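Local coordinates for succinoglycan biosynthesis protein (Bacillus cereus ATCC 14579, PDB 2QGM), which is of unproven activity but is probably a hydrolase of the erythromycin esterase-like family, at residues L52-E56 and P57-F61; D143-I146 and A147-W151. All coordinates share one frame; numbering follows the deposited sequence.

Contact 1: residues L52-E56 and P57-F61; sequences LKTIE and PSKPF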
loop_
_atom_site.group_PDB
_atom_site.type_symbol
_atom_site.label_atom_id
_atom_site.label_comp_id
_atom_site.label_asym_id
_atom_site.label_seq_id
_atom_site.Cartn_x
_atom_site.Cartn_y
_atom_site.Cartn_z
ATOM N N LEU A 52 9.830 2.939 20.452
ATOM C CA LEU A 52 10.109 1.638 19.866
ATOM C C LEU A 52 11.588 1.355 20.123
ATOM O O LEU A 52 12.432 2.255 20.042
ATOM C CB LEU A 52 9.805 1.667 18.366
ATOM C CG LEU A 52 8.335 1.964 18.040
ATOM C CD1 LEU A 52 8.176 2.079 16.540
ATOM C CD2 LEU A 52 7.436 0.876 18.608
ATOM N N LYS A 53 11.893 0.106 20.443
ATOM C CA LYS A 53 13.255 -0.283 20.769
ATOM C C LYS A 53 14.114 -0.757 19.612
ATOM O O LYS A 53 15.335 -0.621 19.647
ATOM C CB LYS A 53 13.233 -1.383 21.832
ATOM C CG LYS A 53 12.527 -2.644 21.361
ATOM C CD LYS A 53 12.714 -3.803 22.323
ATOM C CE LYS A 53 12.019 -5.052 21.792
ATOM N NZ LYS A 53 12.240 -6.269 22.634
ATOM N N THR A 54 13.487 -1.318 18.587
ATOM C CA THR A 54 14.238 -1.851 17.451
ATOM C C THR A 54 13.336 -1.928 16.230
ATOM O O THR A 54 12.131 -1.711 16.332
ATOM C CB THR A 54 14.728 -3.275 17.767
ATOM O OG1 THR A 54 15.491 -3.788 16.670
ATOM C CG2 THR A 54 13.540 -4.203 18.019
ATOM N N ILE A 55 13.930 -2.227 15.079
ATOM C CA ILE A 55 13.185 -2.384 13.833
ATOM C C ILE A 55 13.251 -3.864 13.431
ATOM O O ILE A 55 12.568 -4.293 12.502
ATOM C CB ILE A 55 13.802 -1.559 12.678
ATOM C CG1 ILE A 55 15.240 -1.995 12.438
ATOM C CG2 ILE A 55 13.769 -0.073 13.001
ATOM C CD1 ILE A 55 15.880 -1.304 11.264
ATOM N N GLU A 56 14.077 -4.631 14.141
ATOM C CA GLU A 56 14.277 -6.051 13.851
ATOM C C GLU A 56 13.039 -6.908 14.052
ATOM O O GLU A 56 12.530 -7.036 15.158
ATOM C CB GLU A 56 15.431 -6.610 14.693
ATOM C CG GLU A 56 16.785 -6.012 14.353
ATOM C CD GLU A 56 17.079 -6.051 12.860
ATOM O OE1 GLU A 56 17.023 -7.151 12.266
ATOM O OE2 GLU A 56 17.366 -4.978 12.280
ATOM N N PRO A 57 12.532 -7.517 12.969
ATOM C CA PRO A 57 11.337 -8.359 13.081
ATOM C C PRO A 57 11.492 -9.589 13.991
ATOM O O PRO A 57 10.516 -10.065 14.569
ATOM C CB PRO A 57 11.054 -8.740 11.625
ATOM C CG PRO A 57 11.541 -7.552 10.874
ATOM C CD PRO A 57 12.862 -7.265 11.557
ATOM N N SER A 58 12.716 -10.090 14.128
ATOM C CA SER A 58 12.967 -11.271 14.948
ATOM C C SER A 58 12.948 -11.037 16.459
ATOM O O SER A 58 12.828 -11.990 17.235
ATOM C CB SER A 58 14.300 -11.904 14.554
ATOM O OG SER A 58 15.370 -10.994 14.719
ATOM N N LYS A 59 13.067 -9.780 16.877
ATOM C CA LYS A 59 13.068 -9.444 18.299
ATOM C C LYS A 59 11.681 -9.466 18.941
ATOM O O LYS A 59 10.667 -9.311 18.257
ATOM C CB LYS A 59 13.697 -8.056 18.503
ATOM C CG LYS A 59 15.160 -7.981 18.104
ATOM C CD LYS A 59 16.036 -8.806 19.038
ATOM C CE LYS A 59 17.495 -8.716 18.623
ATOM N NZ LYS A 59 18.387 -9.437 19.573
ATOM N N PRO A 60 11.629 -9.660 20.272
ATOM C CA PRO A 60 10.377 -9.701 21.039
ATOM C C PRO A 60 9.502 -8.487 20.708
ATOM O O PRO A 60 10.022 -7.429 20.370
ATOM C CB PRO A 60 10.868 -9.688 22.487
ATOM C CG PRO A 60 12.170 -10.405 22.405
ATOM C CD PRO A 60 12.794 -9.799 21.166
ATOM N N PHE A 61 8.187 -8.642 20.837
ATOM C CA PHE A 61 7.250 -7.568 20.514
ATOM C C PHE A 61 6.697 -6.787 21.704
ATOM O O PHE A 61 5.613 -6.205 21.616
ATOM C CB PHE A 61 6.066 -8.137 19.719
ATOM C CG PHE A 61 6.449 -8.729 18.394
ATOM C CD1 PHE A 61 7.092 -7.955 17.435
ATOM C CD2 PHE A 61 6.134 -10.053 18.087
ATOM C CE1 PHE A 61 7.417 -8.483 16.186
ATOM C CE2 PHE A 61 6.454 -10.591 16.840
ATOM C CZ PHE A 61 7.098 -9.804 15.883
HETATM O O HOH W 1 15.299 -9.465 12.397
#
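Lys53 reaches across a surface loop to Pro60, bringing NZ to 3.4 Å from Pro60 O in a weak hydrogen bond and to 3.7 Å from Pro60 CB. Its CG stands between the backbone N and the carbonyl carbon (chi1 62°), and from there the chain runs out straight, meeting the proline ring at about a right angle. A long, flexible residue suits this task, since its methylenes span the mouth of the loop while the ammonium remains near solvent.

The bend itself is a type I beta turn from Glu56 to Lys59. Lys59 N donates to Glu56 O over 3.3 Å, coming from above the carbonyl plane. Pro57, its phi already restrained by the ring, fits the second position of such a turn. Ahead of it Thr54 forms an ST turn: with OG1 opposite its own backbone N (chi1 -179°), the hydroxyl Thr54 OG1 accepts from Glu56 N at 3.0 Å, nearly straight at 167°. The same rotation turns the methyl Thr54 CG2 to Lys59 CB, 3.9 Å away, so the two branches of the threonine serve a polar and an apolar neighbour. Alongside, Glu56 CB lies 3.7 Å from Lys59 CG. The glutamate then folds at chi2, and OE1 accepts from a water that in turn accepts from Ser58 N, linking the carboxylate to the turn's backbone.

The loop joins strand 50-51 to helix 65-71. On one flank Leu52 bonds through its backbone to Met385 of strand 385-389; on another, Arg95 of helix 87-104 donates to Lys59 O and Pro60 O, while Pro57 rests on Phe94 and Phe61 meets Tyr99 edge-to-face.

Contact 2: residues D143-I146 and A147-W151; sequences DEII and AMIEW
Ile145 O serves two amides one turn on. Ile149 N approaches Ile145 O in the carbonyl plane at 3.0 Å, with an N-H...O angle of 160°, as an alpha-helical i to i+4 bond should; Met148 N, 2.9 Å from Ile145 O, adds a weak, strongly bent bond. The carbonyls of Asp143 and Ile146 follow the same i to i+4 pattern. Asp143 O accepts from Ala147 N at 3.0 Å, and Ile146 O accepts from Glu150 N at the same distance. Backbone amides thus satisfy all three carbonyls, while the isoleucines and Met148 suit the buried faces of the helix.

Ile145 and Met148, a selenomethionine, lie side by side and point the same way, with the methyl Met148 CE 4.0 Å from Ile145 CG2. Ile145 CG2 also meets Ile149 CD1 at 4.2 Å, so this one branch of Ile145 touches both neighbours. On another side of the helix the extended Glu150 runs back along the turn, Glu150 CG packing 3.2 Å from Ile146 O, which keeps its aliphatic part against the backbone.

Glu144 is a buried acid whose OE2 is hydrogen-bonded to both Ser87 OG and His443 ND1, partners that hold the carboxylate in place; its OE1 is hydrogen-bonded too. At the start of the helix, Thr142 OG1 takes the bond of Ile145 N.

Helix 143-157 lies beside helix 87-104, which meets Met148 through Phe94 and Trp151 through Lys98 and Val101. Beneath it, strand 108-111 presents Met111 to Ile145 and Phe109 to Met148, while helix 115-127 receives Ile149.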
loop_
_atom_site.group_PDB
_atom_site.type_symbol
_atom_site.label_atom_id
_atom_site.label_comp_id
_atom_site.label_asym_id
_atom_site.label_seq_id
_atom_site.Cartn_x
_atom_site.Cartn_y
_atom_site.Cartn_z
ATOM N N ASP A 143 16.334 -5.924 -0.390
ATOM C CA ASP A 143 16.619 -6.985 0.570
ATOM C C ASP A 143 15.607 -6.919 1.705
ATOM O O ASP A 143 15.147 -7.952 2.193
ATOM C CB ASP A 143 18.026 -6.843 1.154
ATOM C CG ASP A 143 19.116 -7.061 0.122
ATOM O OD1 ASP A 143 18.907 -7.862 -0.818
ATOM O OD2 ASP A 143 20.194 -6.449 0.268
ATOM N N GLU A 144 15.262 -5.696 2.110
ATOM C CA GLU A 144 14.320 -5.472 3.203
ATOM C C GLU A 144 12.946 -6.085 2.935
ATOM O O GLU A 144 12.413 -6.808 3.776
ATOM C CB GLU A 144 14.169 -3.964 3.476
ATOM C CG GLU A 144 15.452 -3.260 3.952
ATOM C CD GLU A 144 16.309 -2.704 2.816
ATOM O OE1 GLU A 144 16.012 -2.988 1.640
ATOM O OE2 GLU A 144 17.287 -1.979 3.099
ATOM N N ILE A 145 12.378 -5.798 1.767
ATOM C CA ILE A 145 11.061 -6.320 1.429
ATOM C C ILE A 145 11.088 -7.811 1.112
ATOM O O ILE A 145 10.211 -8.555 1.540
ATOM C CB ILE A 145 10.433 -5.528 0.238
ATOM C CG1 ILE A 145 10.228 -4.074 0.654
ATOM C CG2 ILE A 145 9.098 -6.147 -0.179
ATOM C CD1 ILE A 145 9.688 -3.153 -0.426
ATOM N N ILE A 146 12.100 -8.258 0.379
ATOM C CA ILE A 146 12.193 -9.668 0.046
ATOM C C ILE A 146 12.312 -10.508 1.309
ATOM O O ILE A 146 11.805 -11.619 1.362
ATOM C CB ILE A 146 13.373 -9.923 -0.893
ATOM C CG1 ILE A 146 13.089 -9.232 -2.227
ATOM C CG2 ILE A 146 13.577 -11.421 -1.082
ATOM C CD1 ILE A 146 14.239 -9.230 -3.185
ATOM N N ALA A 147 12.955 -9.958 2.333
ATOM C CA ALA A 147 13.097 -10.673 3.597
ATOM C C ALA A 147 11.714 -10.906 4.196
ATOM O O ALA A 147 11.463 -11.950 4.790
ATOM C CB ALA A 147 13.959 -9.875 4.568
HETATM N N MSE A 148 10.815 -9.940 4.028
HETATM C CA MSE A 148 9.457 -10.074 4.553
HETATM C C MSE A 148 8.692 -11.126 3.765
HETATM O O MSE A 148 8.005 -11.955 4.348
HETATM C CB MSE A 148 8.714 -8.737 4.495
HETATM C CG MSE A 148 7.231 -8.807 4.859
HETATM SE SE MSE A 148 6.409 -7.079 4.700
HETATM C CE MSE A 148 6.517 -6.845 2.788
ATOM N N ILE A 149 8.827 -11.102 2.442
ATOM C CA ILE A 149 8.137 -12.066 1.611
ATOM C C ILE A 149 8.572 -13.485 1.978
ATOM O O ILE A 149 7.759 -14.407 1.993
ATOM C CB ILE A 149 8.405 -11.780 0.121
ATOM C CG1 ILE A 149 7.856 -10.397 -0.226
ATOM C CG2 ILE A 149 7.785 -12.869 -0.750
ATOM C CD1 ILE A 149 8.135 -9.933 -1.635
ATOM N N GLU A 150 9.849 -13.656 2.294
ATOM C CA GLU A 150 10.340 -14.971 2.679
ATOM C C GLU A 150 9.721 -15.402 4.008
ATOM O O GLU A 150 9.350 -16.561 4.176
ATOM C CB GLU A 150 11.862 -14.963 2.768
ATOM C CG GLU A 150 12.509 -14.743 1.412
ATOM C CD GLU A 150 14.009 -14.649 1.500
ATOM O OE1 GLU A 150 14.496 -13.911 2.382
ATOM O OE2 GLU A 150 14.699 -15.304 0.689
ATOM N N TRP A 151 9.597 -14.467 4.944
ATOM C CA TRP A 151 8.977 -14.788 6.223
ATOM C C TRP A 151 7.535 -15.241 6.006
ATOM O O TRP A 151 7.054 -16.180 6.641
ATOM C CB TRP A 151 8.974 -13.578 7.158
ATOM C CG TRP A 151 8.082 -13.808 8.332
ATOM C CD1 TRP A 151 8.319 -14.637 9.384
ATOM C CD2 TRP A 151 6.743 -13.316 8.501
ATOM N NE1 TRP A 151 7.212 -14.703 10.197
ATOM C CE2 TRP A 151 6.231 -13.901 9.677
ATOM C CE3 TRP A 151 5.929 -12.441 7.770
ATOM C CZ2 TRP A 151 4.936 -13.644 10.139
ATOM C CZ3 TRP A 151 4.638 -12.186 8.233
ATOM C CH2 TRP A 151 4.159 -12.788 9.405
#

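In the fold
Contacts 1 and 2 follow one another along the chain and sit on the same side of its centre, about 15 Å apart between centres and about 7 Å between nearest atoms, without touching. Helix 87-104 relates them: Phe94 takes Pro57 of contact 1 and Met148 of contact 2, and Lys98 makes a weak hydrogen bond to Pro57 O while packing against Trp151. Contact 1 is a surface loop whose centre is about 22 Å from the chain centre, after edge strand 50-51 of the mixed sheet; contact 2 is a more buried helical turn, its centre about 16 Å from that of the chain, packed on strand 108-111 towards the sheet's other edge.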